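2-hydroxyisobutanoyl-CoA mutase large subunit (Aquincola tertiaricarbonis, PDB 4R3U) works with its cobalamin-binding small subunit HcmB to interconvert 2-hydroxyisobutyryl-CoA and (S)-3-hydroxybutyryl-CoA. Local coordinates at residues A[234-242]-A[281-292]; A[525-533]-A[555-564]. All blocks are in the same frame, centred on the assembly; numbering follows the deposited sequence.

Contact 1. Residues A[234-242]-A[281-292]; sequences RDIITYSAK and EVTKTGMHVDEF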
loop_
_atom_site.group_PDB
_atom_site.type_symbol
_atom_site.label_atom_id
_atom_site.label_comp_id
_atom_site.label_asym_id
_atom_site.label_seq_id
_atom_site.Cartn_x
_atom_site.Cartn_y
_atom_site.Cartn_z
ATOM N N ARG A 234 -35.779 12.324 -10.329
ATOM C CA ARG A 234 -36.479 11.753 -11.476
ATOM C C ARG A 234 -36.353 12.703 -12.663
ATOM O O ARG A 234 -35.949 12.274 -13.738
ATOM C CB ARG A 234 -37.937 11.515 -11.077
ATOM C CG ARG A 234 -38.787 10.738 -12.053
ATOM C CD ARG A 234 -40.227 11.205 -11.931
ATOM N NE ARG A 234 -40.364 12.612 -12.316
ATOM C CZ ARG A 234 -41.499 13.296 -12.316
ATOM N NH1 ARG A 234 -41.513 14.567 -12.681
ATOM N NH2 ARG A 234 -42.630 12.719 -11.947
ATOM N N ASP A 235 -36.631 13.996 -12.467
ATOM C CA ASP A 235 -36.473 15.009 -13.525
ATOM C C ASP A 235 -35.023 15.113 -14.030
ATOM O O ASP A 235 -34.790 15.310 -15.224
ATOM C CB ASP A 235 -36.955 16.375 -13.042
ATOM C CG ASP A 235 -38.440 16.507 -12.860
ATOM O OD1 ASP A 235 -39.149 15.487 -12.972
ATOM O OD2 ASP A 235 -38.893 17.621 -12.571
ATOM N N ILE A 236 -34.059 14.965 -13.121
ATOM C CA ILE A 236 -32.648 14.981 -13.509
ATOM C C ILE A 236 -32.403 13.776 -14.416
ATOM O O ILE A 236 -31.838 13.932 -15.499
ATOM C CB ILE A 236 -31.681 15.020 -12.291
ATOM C CG1 ILE A 236 -31.806 16.349 -11.524
ATOM C CG2 ILE A 236 -30.241 14.763 -12.728
ATOM C CD1 ILE A 236 -31.169 16.298 -10.066
ATOM N N ILE A 237 -32.884 12.598 -13.989
ATOM C CA ILE A 237 -32.723 11.333 -14.713
ATOM C C ILE A 237 -33.373 11.347 -16.069
ATOM O O ILE A 237 -32.667 11.088 -17.044
ATOM C CB ILE A 237 -33.070 10.088 -13.845
ATOM C CG1 ILE A 237 -31.959 9.860 -12.784
ATOM C CG2 ILE A 237 -33.296 8.825 -14.709
ATOM C CD1 ILE A 237 -32.381 9.003 -11.591
ATOM N N THR A 238 -34.684 11.696 -16.150
ATOM C CA THR A 238 -35.437 11.763 -17.424
ATOM C C THR A 238 -34.889 12.803 -18.401
ATOM O O THR A 238 -34.822 12.515 -19.592
ATOM C CB THR A 238 -36.930 11.935 -17.196
ATOM O OG1 THR A 238 -37.169 13.181 -16.535
ATOM C CG2 THR A 238 -37.529 10.789 -16.395
ATOM N N TYR A 239 -34.502 14.003 -17.909
ATOM C CA TYR A 239 -33.942 15.066 -18.750
ATOM C C TYR A 239 -32.623 14.581 -19.409
ATOM O O TYR A 239 -32.467 14.691 -20.635
ATOM C CB TYR A 239 -33.719 16.382 -17.948
ATOM C CG TYR A 239 -32.931 17.420 -18.725
ATOM C CD1 TYR A 239 -33.559 18.259 -19.639
ATOM C CD2 TYR A 239 -31.540 17.492 -18.624
ATOM C CE1 TYR A 239 -32.829 19.153 -20.424
ATOM C CE2 TYR A 239 -30.797 18.365 -19.421
ATOM C CZ TYR A 239 -31.449 19.212 -20.302
ATOM O OH TYR A 239 -30.728 20.095 -21.075
ATOM N N SER A 240 -31.676 14.100 -18.575
ATOM C CA SER A 240 -30.376 13.591 -19.009
ATOM C C SER A 240 -30.492 12.478 -20.045
ATOM O O SER A 240 -29.731 12.482 -21.010
ATOM C CB SER A 240 -29.569 13.092 -17.818
ATOM O OG SER A 240 -29.128 14.181 -17.032
ATOM N N ALA A 241 -31.445 11.533 -19.851
ATOM C CA ALA A 241 -31.677 10.406 -20.757
ATOM C C ALA A 241 -32.050 10.890 -22.151
ATOM O O ALA A 241 -31.557 10.351 -23.145
ATOM C CB ALA A 241 -32.767 9.505 -20.207
ATOM N N LYS A 242 -32.864 11.945 -22.221
ATOM C CA LYS A 242 -33.342 12.513 -23.475
ATOM C C LYS A 242 -32.457 13.640 -24.052
ATOM O O LYS A 242 -32.542 13.899 -25.249
ATOM C CB LYS A 242 -34.814 12.987 -23.319
ATOM C CG LYS A 242 -35.847 11.871 -23.093
ATOM C CD LYS A 242 -36.536 11.473 -24.406
ATOM C CE LYS A 242 -37.886 10.822 -24.205
ATOM N NZ LYS A 242 -38.637 10.691 -25.485
ATOM N N GLU A 281 -39.772 5.014 -9.742
ATOM C CA GLU A 281 -40.190 6.397 -9.944
ATOM C C GLU A 281 -40.028 6.861 -11.378
ATOM O O GLU A 281 -40.908 7.562 -11.883
ATOM C CB GLU A 281 -39.448 7.343 -8.976
ATOM C CG GLU A 281 -40.226 7.729 -7.731
ATOM C CD GLU A 281 -41.731 7.640 -7.787
ATOM O OE1 GLU A 281 -42.268 6.560 -7.452
ATOM O OE2 GLU A 281 -42.371 8.640 -8.181
ATOM N N VAL A 282 -38.894 6.495 -12.022
ATOM C CA VAL A 282 -38.597 6.846 -13.418
ATOM C C VAL A 282 -39.499 6.057 -14.385
ATOM O O VAL A 282 -40.082 6.660 -15.273
ATOM C CB VAL A 282 -37.088 6.747 -13.782
ATOM C CG1 VAL A 282 -36.840 7.217 -15.213
ATOM C CG2 VAL A 282 -36.226 7.556 -12.809
ATOM N N THR A 283 -39.641 4.732 -14.192
ATOM C CA THR A 283 -40.469 3.893 -15.067
ATOM C C THR A 283 -41.952 4.216 -14.993
ATOM O O THR A 283 -42.669 4.011 -15.983
ATOM C CB THR A 283 -40.155 2.396 -14.942
ATOM O OG1 THR A 283 -40.409 1.964 -13.610
ATOM C CG2 THR A 283 -38.739 2.067 -15.354
ATOM N N LYS A 284 -42.389 4.787 -13.834
ATOM C CA LYS A 284 -43.756 5.232 -13.550
ATOM C C LYS A 284 -44.169 6.315 -14.559
ATOM O O LYS A 284 -45.347 6.422 -14.878
ATOM C CB LYS A 284 -43.817 5.774 -12.117
ATOM C CG LYS A 284 -45.174 5.733 -11.433
ATOM C CD LYS A 284 -45.071 6.366 -10.030
ATOM C CE LYS A 284 -46.384 6.995 -9.565
ATOM N NZ LYS A 284 -46.177 8.097 -8.575
ATOM N N THR A 285 -43.188 7.079 -15.098
ATOM C CA THR A 285 -43.393 8.140 -16.109
ATOM C C THR A 285 -43.650 7.543 -17.500
ATOM O O THR A 285 -43.908 8.282 -18.451
ATOM C CB THR A 285 -42.142 9.069 -16.219
ATOM O OG1 THR A 285 -41.065 8.349 -16.831
ATOM C CG2 THR A 285 -41.706 9.663 -14.892
ATOM N N GLY A 286 -43.517 6.230 -17.619
ATOM C CA GLY A 286 -43.660 5.529 -18.883
ATOM C C GLY A 286 -42.341 5.363 -19.610
ATOM O O GLY A 286 -42.300 4.830 -20.725
ATOM N N MET A 287 -41.238 5.822 -18.981
ATOM C CA MET A 287 -39.892 5.673 -19.533
ATOM C C MET A 287 -39.460 4.240 -19.287
ATOM O O MET A 287 -39.481 3.791 -18.144
ATOM C CB MET A 287 -38.900 6.655 -18.896
ATOM C CG MET A 287 -37.503 6.504 -19.443
ATOM S SD MET A 287 -36.407 7.871 -19.087
ATOM C CE MET A 287 -36.980 9.036 -20.315
ATOM N N HIS A 288 -39.106 3.517 -20.361
ATOM C CA HIS A 288 -38.657 2.138 -20.298
ATOM C C HIS A 288 -37.298 2.133 -19.635
ATOM O O HIS A 288 -36.474 3.012 -19.903
ATOM C CB HIS A 288 -38.552 1.558 -21.724
ATOM C CG HIS A 288 -38.266 0.081 -21.780
ATOM N ND1 HIS A 288 -37.008 -0.429 -21.490
ATOM C CD2 HIS A 288 -39.080 -0.945 -22.121
ATOM C CE1 HIS A 288 -37.110 -1.743 -21.628
ATOM N NE2 HIS A 288 -38.333 -2.100 -22.008
ATOM N N VAL A 289 -37.062 1.123 -18.785
ATOM C CA VAL A 289 -35.808 0.881 -18.058
ATOM C C VAL A 289 -34.569 1.040 -18.938
ATOM O O VAL A 289 -33.591 1.657 -18.509
ATOM C CB VAL A 289 -35.776 -0.474 -17.300
ATOM C CG1 VAL A 289 -34.829 -0.403 -16.109
ATOM C CG2 VAL A 289 -37.169 -0.927 -16.867
ATOM N N ASP A 290 -34.612 0.506 -20.170
ATOM C CA ASP A 290 -33.469 0.555 -21.088
ATOM C C ASP A 290 -33.133 1.954 -21.652
ATOM O O ASP A 290 -32.042 2.154 -22.191
ATOM C CB ASP A 290 -33.556 -0.553 -22.157
ATOM C CG ASP A 290 -33.505 -1.974 -21.606
ATOM O OD1 ASP A 290 -32.748 -2.215 -20.655
ATOM O OD2 ASP A 290 -34.179 -2.859 -22.176
ATOM N N GLU A 291 -34.040 2.934 -21.470
ATOM C CA GLU A 291 -33.801 4.314 -21.901
ATOM C C GLU A 291 -32.873 5.051 -20.910
ATOM O O GLU A 291 -32.317 6.085 -21.279
ATOM C CB GLU A 291 -35.122 5.102 -22.005
ATOM C CG GLU A 291 -36.085 4.681 -23.103
ATOM C CD GLU A 291 -37.260 5.632 -23.254
ATOM O OE1 GLU A 291 -38.418 5.184 -23.067
ATOM O OE2 GLU A 291 -37.022 6.832 -23.533
ATOM N N PHE A 292 -32.742 4.567 -19.647
ATOM C CA PHE A 292 -31.972 5.270 -18.609
ATOM C C PHE A 292 -31.032 4.408 -17.779
ATOM O O PHE A 292 -29.975 4.900 -17.377
ATOM C CB PHE A 292 -32.913 6.105 -17.703
ATOM C CG PHE A 292 -33.813 5.290 -16.800
ATOM C CD1 PHE A 292 -35.038 4.812 -17.259
ATOM C CD2 PHE A 292 -33.435 4.998 -15.488
ATOM C CE1 PHE A 292 -35.860 4.042 -16.430
ATOM C CE2 PHE A 292 -34.256 4.224 -14.661
ATOM C CZ PHE A 292 -35.460 3.747 -15.142
#

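Contact 2. Residues A[525-533]-A[555-564]; sequences LDQLVAVAK and DIVEKLKGIW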
loop_
_atom_site.group_PDB
_atom_site.type_symbol
_atom_site.label_atom_id
_atom_site.label_comp_id
_atom_site.label_asym_id
_atom_site.label_seq_id
_atom_site.Cartn_x
_atom_site.Cartn_y
_atom_site.Cartn_z
ATOM N N LEU A 525 -39.717 32.514 -12.272
ATOM C CA LEU A 525 -39.827 31.835 -10.982
ATOM C C LEU A 525 -41.293 31.436 -10.739
ATOM O O LEU A 525 -41.560 30.344 -10.238
ATOM C CB LEU A 525 -39.297 32.723 -9.827
ATOM C CG LEU A 525 -37.770 32.848 -9.704
ATOM C CD1 LEU A 525 -37.396 33.877 -8.684
ATOM C CD2 LEU A 525 -37.094 31.499 -9.399
ATOM N N ASP A 526 -42.238 32.304 -11.142
ATOM C CA ASP A 526 -43.670 32.041 -11.030
ATOM C C ASP A 526 -44.053 30.905 -11.985
ATOM O O ASP A 526 -44.963 30.131 -11.681
ATOM C CB ASP A 526 -44.497 33.295 -11.349
ATOM C CG ASP A 526 -44.434 34.445 -10.358
ATOM O OD1 ASP A 526 -43.948 34.233 -9.226
ATOM O OD2 ASP A 526 -44.934 35.548 -10.699
ATOM N N GLN A 527 -43.359 30.807 -13.140
ATOM C CA GLN A 527 -43.582 29.729 -14.099
ATOM C C GLN A 527 -43.048 28.429 -13.483
ATOM O O GLN A 527 -43.674 27.387 -13.635
ATOM C CB GLN A 527 -42.870 29.998 -15.427
ATOM C CG GLN A 527 -43.493 31.037 -16.331
ATOM C CD GLN A 527 -42.483 31.517 -17.346
ATOM O OE1 GLN A 527 -42.132 32.699 -17.393
ATOM N NE2 GLN A 527 -41.951 30.605 -18.158
ATOM N N LEU A 528 -41.912 28.490 -12.779
ATOM C CA LEU A 528 -41.318 27.321 -12.120
ATOM C C LEU A 528 -42.250 26.657 -11.078
ATOM O O LEU A 528 -42.348 25.428 -11.051
ATOM C CB LEU A 528 -39.933 27.638 -11.541
ATOM C CG LEU A 528 -39.077 26.437 -11.190
ATOM C CD1 LEU A 528 -38.484 25.781 -12.456
ATOM C CD2 LEU A 528 -38.009 26.836 -10.205
ATOM N N VAL A 529 -42.949 27.464 -10.271
ATOM C CA VAL A 529 -43.940 27.009 -9.293
ATOM C C VAL A 529 -45.058 26.204 -10.027
ATOM O O VAL A 529 -45.462 25.139 -9.552
ATOM C CB VAL A 529 -44.516 28.225 -8.507
ATOM C CG1 VAL A 529 -45.851 27.890 -7.835
ATOM C CG2 VAL A 529 -43.507 28.744 -7.492
ATOM N N ALA A 530 -45.526 26.713 -11.182
ATOM C CA ALA A 530 -46.561 26.077 -11.997
ATOM C C ALA A 530 -46.094 24.717 -12.565
ATOM O O ALA A 530 -46.884 23.766 -12.612
ATOM C CB ALA A 530 -46.984 27.005 -13.122
ATOM N N VAL A 531 -44.813 24.637 -12.974
ATOM C CA VAL A 531 -44.164 23.433 -13.486
ATOM C C VAL A 531 -44.002 22.456 -12.318
ATOM O O VAL A 531 -44.260 21.262 -12.498
ATOM C CB VAL A 531 -42.802 23.761 -14.154
ATOM C CG1 VAL A 531 -42.022 22.497 -14.504
ATOM C CG2 VAL A 531 -42.996 24.634 -15.389
ATOM N N ALA A 532 -43.600 22.965 -11.116
ATOM C CA ALA A 532 -43.423 22.151 -9.907
ATOM C C ALA A 532 -44.768 21.622 -9.399
ATOM O O ALA A 532 -44.825 20.503 -8.900
ATOM C CB ALA A 532 -42.719 22.945 -8.827
ATOM N N LYS A 533 -45.864 22.405 -9.580
ATOM C CA LYS A 533 -47.222 22.011 -9.174
ATOM C C LYS A 533 -47.761 20.838 -10.006
ATOM O O LYS A 533 -48.703 20.168 -9.576
ATOM C CB LYS A 533 -48.184 23.209 -9.191
ATOM C CG LYS A 533 -48.153 24.047 -7.925
ATOM C CD LYS A 533 -49.303 25.046 -7.957
ATOM C CE LYS A 533 -49.372 25.950 -6.751
ATOM N NZ LYS A 533 -49.974 25.266 -5.576
ATOM N N ASP A 555 -32.653 32.030 -5.176
ATOM C CA ASP A 555 -33.896 32.518 -5.821
ATOM C C ASP A 555 -34.818 31.327 -6.138
ATOM O O ASP A 555 -35.992 31.336 -5.755
ATOM C CB ASP A 555 -33.599 33.271 -7.141
ATOM C CG ASP A 555 -32.884 34.605 -7.060
ATOM O OD1 ASP A 555 -33.127 35.357 -6.097
ATOM O OD2 ASP A 555 -32.136 34.928 -7.997
ATOM N N ILE A 556 -34.239 30.291 -6.802
ATOM C CA ILE A 556 -34.864 29.041 -7.238
ATOM C C ILE A 556 -35.321 28.204 -6.048
ATOM O O ILE A 556 -36.497 27.810 -6.003
ATOM C CB ILE A 556 -33.953 28.258 -8.249
ATOM C CG1 ILE A 556 -33.609 29.142 -9.498
ATOM C CG2 ILE A 556 -34.603 26.944 -8.694
ATOM C CD1 ILE A 556 -32.384 28.692 -10.319
ATOM N N VAL A 557 -34.394 27.939 -5.091
ATOM C CA VAL A 557 -34.628 27.152 -3.869
ATOM C C VAL A 557 -35.736 27.753 -2.990
ATOM O O VAL A 557 -36.656 27.025 -2.586
ATOM C CB VAL A 557 -33.312 26.867 -3.088
ATOM C CG1 VAL A 557 -33.563 26.510 -1.620
ATOM C CG2 VAL A 557 -32.475 25.792 -3.783
ATOM N N GLU A 558 -35.651 29.077 -2.702
ATOM C CA GLU A 558 -36.629 29.772 -1.846
ATOM C C GLU A 558 -38.010 29.792 -2.413
ATOM O O GLU A 558 -38.960 29.535 -1.671
ATOM C CB GLU A 558 -36.168 31.171 -1.454
ATOM C CG GLU A 558 -34.988 31.162 -0.499
ATOM C CD GLU A 558 -35.131 30.326 0.760
ATOM O OE1 GLU A 558 -36.054 30.602 1.564
ATOM O OE2 GLU A 558 -34.297 29.408 0.948
ATOM N N LYS A 559 -38.134 30.066 -3.733
ATOM C CA LYS A 559 -39.414 30.086 -4.443
ATOM C C LYS A 559 -40.159 28.740 -4.267
ATOM O O LYS A 559 -41.353 28.732 -3.966
ATOM C CB LYS A 559 -39.185 30.407 -5.934
ATOM C CG LYS A 559 -40.450 30.704 -6.702
ATOM C CD LYS A 559 -41.004 32.064 -6.331
ATOM C CE LYS A 559 -42.297 32.384 -7.028
ATOM N NZ LYS A 559 -42.750 33.764 -6.701
ATOM N N LEU A 560 -39.427 27.607 -4.417
ATOM C CA LEU A 560 -39.988 26.258 -4.303
ATOM C C LEU A 560 -40.349 25.828 -2.878
ATOM O O LEU A 560 -41.255 25.001 -2.720
ATOM C CB LEU A 560 -39.178 25.203 -5.078
ATOM C CG LEU A 560 -39.025 25.425 -6.595
ATOM C CD1 LEU A 560 -38.245 24.286 -7.231
ATOM C CD2 LEU A 560 -40.389 25.553 -7.306
ATOM N N LYS A 561 -39.698 26.434 -1.845
ATOM C CA LYS A 561 -40.006 26.189 -0.427
ATOM C C LYS A 561 -41.447 26.658 -0.089
ATOM O O LYS A 561 -42.108 26.046 0.748
ATOM C CB LYS A 561 -39.014 26.912 0.484
ATOM C CG LYS A 561 -37.730 26.144 0.729
ATOM C CD LYS A 561 -36.768 27.004 1.523
ATOM C CE LYS A 561 -35.507 26.268 1.887
ATOM N NZ LYS A 561 -34.482 27.188 2.443
ATOM N N GLY A 562 -41.914 27.708 -0.774
ATOM C CA GLY A 562 -43.260 28.265 -0.648
ATOM C C GLY A 562 -44.390 27.301 -0.975
ATOM O O GLY A 562 -45.479 27.413 -0.398
ATOM N N ILE A 563 -44.142 26.336 -1.898
ATOM C CA ILE A 563 -45.141 25.309 -2.262
ATOM C C ILE A 563 -44.856 23.916 -1.652
ATOM O O ILE A 563 -45.779 23.118 -1.496
ATOM C CB ILE A 563 -45.454 25.239 -3.796
ATOM C CG1 ILE A 563 -44.223 24.845 -4.636
ATOM C CG2 ILE A 563 -46.113 26.528 -4.313
ATOM C CD1 ILE A 563 -44.545 23.863 -5.732
ATOM N N TRP A 564 -43.577 23.622 -1.349
ATOM C CA TRP A 564 -43.129 22.318 -0.848
ATOM C C TRP A 564 -42.794 22.242 0.637
ATOM O O TRP A 564 -42.885 21.159 1.234
ATOM C CB TRP A 564 -41.936 21.812 -1.671
ATOM C CG TRP A 564 -42.306 21.332 -3.046
ATOM C CD1 TRP A 564 -43.540 20.927 -3.470
ATOM C CD2 TRP A 564 -41.422 21.176 -4.167
ATOM N NE1 TRP A 564 -43.482 20.534 -4.782
ATOM C CE2 TRP A 564 -42.192 20.677 -5.239
ATOM C CE3 TRP A 564 -40.049 21.400 -4.369
ATOM C CZ2 TRP A 564 -41.633 20.397 -6.501
ATOM C CZ3 TRP A 564 -39.501 21.138 -5.622
ATOM C CH2 TRP A 564 -40.290 20.659 -6.673
#

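Contact 1. Residues A[234-242]-A[281-292]
Ile237, Thr238 and Ala241 on helix 226-243 meet Val282, Met287 and Phe292 in a mainly apolar contact between two outer helices of the TIM barrel, 226-243 and 264-283, at the point where helix 264-283 gives way to the loop leading to strand 298-302. In the buried part, methyl meets methyl: Ile237 CG2 lies 3.7 Å from Val282 CG2, the two side chains crossing at about a right angle. The same Ile237 methyl also reaches the ring of Phe292 near CD2. With CG1 of Val282 anti to its backbone N (chi1 -176°), that branch touches Thr238 CG2 and also stands over the centre of the Phe292 ring, 3.5 Å above its plane, tying helix end to returning loop. This places the contact beside a substrate-binding region: the side chain of Phe292 is about 6 Å from that of Arg295, a residue that binds the acyl-CoA.

Further along, Met287 runs out from its backbone and bends at the thioether (chi3 -78°). Its SD sits 4.1 Å from both Thr238 CG2 and Ala241 CB, and its CE lies against Lys242 CG. Ala241 CB also rests 3.6 Å from the carbonyl Glu291 O. At the opposite end of the helical segment, Arg234 offers its aliphatic part, with CD 3.7 Å from Thr285 CG2. Its guanidinium finds its partners outside the facing segment: NH1 bonds the syn lone pair of Asp235 OD1 at 2.6 Å and 161°, with the oxygen in the guanidinium plane, and NH2 bonds Glu535 O, between helices 518-532 and 540-549.

The segments share no hydrogen bond or salt bridge, and even Lys242 NZ and Glu291 OE2 stay 4.6 Å apart. Cohesion between them therefore rests on shape and apolar burial, while the charge of Arg234 is paired within its own helix.

Contact 2. Residues A[525-533]-A[555-564]
Two helices of the C-terminal helical part of the chain, 518-532 and 553-564, cross here through Leu525, Leu528, Val529 and Ala532 on one side and Ile556, Lys559, Leu560 and Ile563 on the other. The segment axes approach to 9.7 Å at a signed angle of -46°, and contacting residues recur four apart on both helices, consistent with ridges-into-grooves packing.

Leu528 reaches between two residues of the facing helix: its CD2 is 3.7 Å from Ile556 CG2 and also touches Leu560 CD1, meeting both side chains at about a right angle. Farther along, Ala532 CB receives three neighbours, Leu560 CD2, Ile563 CD1 and, at 3.6 Å, Trp564 CZ2. Ile563 CD1 in turn lies over one face of the indole, toward its rim.

Lys559 closes the more exposed flank. With CG anti to the backbone N (chi1 -169°), Lys559 CG lies 3.7 Å from Val529 CG2; the bend at chi2 (73°) then lays CD beside Leu525 CB, before NZ reaches Asp526 OD1 at 2.8 Å in a hydrogen-bonded salt bridge nearly along the C-O axis. Replacing Lys559 with an alanine would probably leave Asp526 without its charged mate in this contact and uncover Val529 CG2 and Leu525 CB.

Around the pair, helix 540-549 backs Leu525 and Leu528, while helix 183-196 supports Ile556 and Leu560 through Trp184. Asp555 pairs with Arg516, and Trp564 packs edge-to-face with Tyr224 and reaches helix 226-243 at Pro228, Arg231 and Ile232.

Contact 1 closes before contact 2 opens along the chain, and the two lie on the same side of its centre, 22 Å apart between centres with nearest atoms about 6 Å apart and not touching. Contact 1 belongs to the outer helices of the barrel, contact 2 to the C-terminal helices. Helix 226-243 bridges them: its Arg231 forms a salt bridge with Asp235 and donates to the carbonyls of Val531 and Ala532 on segment 525-533. Helices 183-196 and 540-549 likewise touch residues of both contacts. Together these shared partners join the C-terminal helices to the barrel wall that carries the substrate-binding residues.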